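Local coordinates for putative restriction endonuclease domain-containing protein (Anabaena variabilis, PDB 3OT2) that is of unknown function but is probably a nuclease of the PD-(D/E)XK restriction endonuclease-like superfamily, at residues Glu48-Ser51 with Val52-Val56. Sequence-based numbering, arbitrary orientation.
Sequences ECVS and VINSV
Cys49 and Ile53 meet one helical turn apart on the buried side of helix 40-57, and with the neighbouring i to i+4 pairs they illustrate how a single amphipathic helix sorts its side chains. SG of Cys49 lies 4.0 Å from CD1 of Ile53, an apolar contact. In the isoleucine CG1 stands beside the backbone N (chi1 -67°) and the chain runs on extended, which carries CD1 back toward Cys49 and lays it 3.4 Å from that residue's carbonyl O. Beneath this pair runs the central mixed sheet: Cys49 touches Ile82, while Ile53 packs on Ala65, Trp108 and Ile110.

Val50 and Asn54 form the next pair round the helix; their side chains run alongside each other in the same direction, with CG1 of the valine 3.7 Å from ND2 of the amide. Asn54 turns its polar end to strand 63-67, where OD1 accepts a hydrogen bond from the backbone N of Ala65; ND2 is hydrogen-bonded as well. On another flank Glu48 and Val52 cross obliquely. OE2 of Glu48 comes to 3.6 Å from CG2 of Val52, and both residues touch Trp185 near the C-terminus.

Regular backbone bonds underlie all three pairs, the straightest from Ile53 N to Cys49 O (3.1 Å, 170° at the hydrogen). Toward the helix end the pattern loosens: Val56 N makes weak bonds to the carbonyls of Val52 and Ile53, whereas Ser55, its hydroxyl turned back over its own backbone (chi1 74°), donates a 2.7 Å bond from OG to Val52 O. The chemistry thus divides by face: apolar groups and a satisfied amide join helix to sheet, while the hydroxyl of the exposed Ser55 is held by the carbonyl of Val52.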
ATOM      1  N   GLU A  48      17.806  15.270  -0.249  1.00 37.75           N
ATOM      2  CA  GLU A  48      18.557  14.825  -1.418  1.00 37.76           C
ATOM      3  C   GLU A  48      17.649  14.557  -2.610  1.00 40.49           C
ATOM      4  O   GLU A  48      18.036  14.805  -3.751  1.00 37.62           O
ATOM      5  CB  GLU A  48      19.366  13.571  -1.084  1.00 39.84           C
ATOM      6  CG  GLU A  48      20.444  13.265  -2.110  1.00 49.73           C
ATOM      7  CD  GLU A  48      21.465  14.346  -2.405  1.00 62.36           C
ATOM      8  OE1 GLU A  48      21.785  15.143  -1.493  1.00 53.53           O
ATOM      9  OE2 GLU A  48      21.956  14.381  -3.555  1.00 57.59           O
ATOM     10  N   CYS A  49      16.454  14.036  -2.348  1.00 38.32           N
ATOM     11  CA  CYS A  49      15.484  13.735  -3.389  1.00 37.21           C
ATOM     12  C   CYS A  49      15.023  15.004  -4.109  1.00 36.70           C
ATOM     13  O   CYS A  49      14.953  14.994  -5.337  1.00 35.50           O
ATOM     14  CB  CYS A  49      14.309  12.992  -2.782  1.00 39.04           C
ATOM     15  SG  CYS A  49      13.376  12.026  -3.961  1.00 43.38           S
ATOM     16  N   VAL A  50      14.724  16.100  -3.352  1.00 32.31           N
ATOM     17  CA  VAL A  50      14.300  17.389  -3.932  1.00 34.09           C
ATOM     18  C   VAL A  50      15.442  17.967  -4.785  1.00 35.45           C
ATOM     19  O   VAL A  50      15.201  18.474  -5.875  1.00 34.29           O
ATOM     20  CB  VAL A  50      13.855  18.401  -2.836  1.00 39.80           C
ATOM     21  CG1 VAL A  50      13.330  19.689  -3.452  1.00 40.83           C
ATOM     22  CG2 VAL A  50      12.792  17.801  -1.963  1.00 39.80           C
ATOM     23  N   SER A  51      16.679  17.873  -4.272  1.00 32.60           N
ATOM     24  CA  SER A  51      17.888  18.377  -4.903  1.00 33.06           C
ATOM     25  C   SER A  51      18.143  17.676  -6.248  1.00 35.79           C
ATOM     26  O   SER A  51      18.341  18.346  -7.268  1.00 33.29           O
ATOM     27  CB  SER A  51      19.073  18.183  -3.955  1.00 37.85           C
ATOM     28  OG  SER A  51      20.305  18.539  -4.561  1.00 53.68           O
ATOM     29  N   VAL A  52      18.077  16.337  -6.252  1.00 32.98           N
ATOM     30  CA  VAL A  52      18.330  15.530  -7.448  1.00 33.89           C
ATOM     31  C   VAL A  52      17.227  15.791  -8.520  1.00 34.93           C
ATOM     32  O   VAL A  52      17.565  16.040  -9.677  1.00 35.52           O
ATOM     33  CB  VAL A  52      18.488  14.041  -7.073  1.00 39.44           C
ATOM     34  CG1 VAL A  52      18.459  13.159  -8.305  1.00 39.88           C
ATOM     35  CG2 VAL A  52      19.796  13.823  -6.320  1.00 40.84           C
ATOM     36  N   ILE A  53      15.937  15.788  -8.134  1.00 28.72           N
ATOM     37  CA  ILE A  53      14.863  16.076  -9.089  1.00 27.62           C
ATOM     38  C   ILE A  53      15.039  17.485  -9.705  1.00 32.74           C
ATOM     39  O   ILE A  53      15.006  17.629 -10.936  1.00 33.62           O
ATOM     40  CB  ILE A  53      13.464  15.905  -8.438  1.00 27.30           C
ATOM     41  CG1 ILE A  53      13.211  14.409  -8.086  1.00 26.55           C
ATOM     42  CG2 ILE A  53      12.345  16.456  -9.370  1.00 25.50           C
ATOM     43  CD1 ILE A  53      12.144  14.241  -7.102  1.00 24.95           C
ATOM     44  N   ASN A  54      15.252  18.508  -8.867  1.00 30.49           N
ATOM     45  CA  ASN A  54      15.388  19.885  -9.354  1.00 30.81           C
ATOM     46  C   ASN A  54      16.619  20.062 -10.250  1.00 37.12           C
ATOM     47  O   ASN A  54      16.533  20.788 -11.254  1.00 36.14           O
ATOM     48  CB  ASN A  54      15.401  20.884  -8.204  1.00 30.16           C
ATOM     49  CG  ASN A  54      14.013  21.261  -7.745  1.00 33.68           C
ATOM     50  OD1 ASN A  54      13.055  21.246  -8.514  1.00 33.62           O
ATOM     51  ND2 ASN A  54      13.878  21.673  -6.494  1.00 27.95           N
ATOM     52  N   SER A  55      17.725  19.330  -9.970  1.00 32.37           N
ATOM     53  CA  SER A  55      18.919  19.418 -10.824  1.00 33.75           C
ATOM     54  C   SER A  55      18.584  18.975 -12.263  1.00 37.00           C
ATOM     55  O   SER A  55      19.151  19.505 -13.204  1.00 35.68           O
ATOM     56  CB  SER A  55      20.067  18.581 -10.255  1.00 34.80           C
ATOM     57  OG  SER A  55      19.821  17.200 -10.458  1.00 40.14           O
ATOM     58  N   VAL A  56      17.608  18.066 -12.408  1.00 34.77           N
ATOM     59  CA  VAL A  56      17.134  17.515 -13.684  1.00 34.51           C
ATOM     60  C   VAL A  56      16.024  18.389 -14.316  1.00 36.26           C
ATOM     61  O   VAL A  56      16.086  18.642 -15.523  1.00 37.44           O
ATOM     62  CB  VAL A  56      16.670  16.031 -13.502  1.00 38.10           C
ATOM     63  CG1 VAL A  56      16.001  15.481 -14.777  1.00 38.55           C
ATOM     64  CG2 VAL A  56      17.844  15.141 -13.106  1.00 37.87           C
TER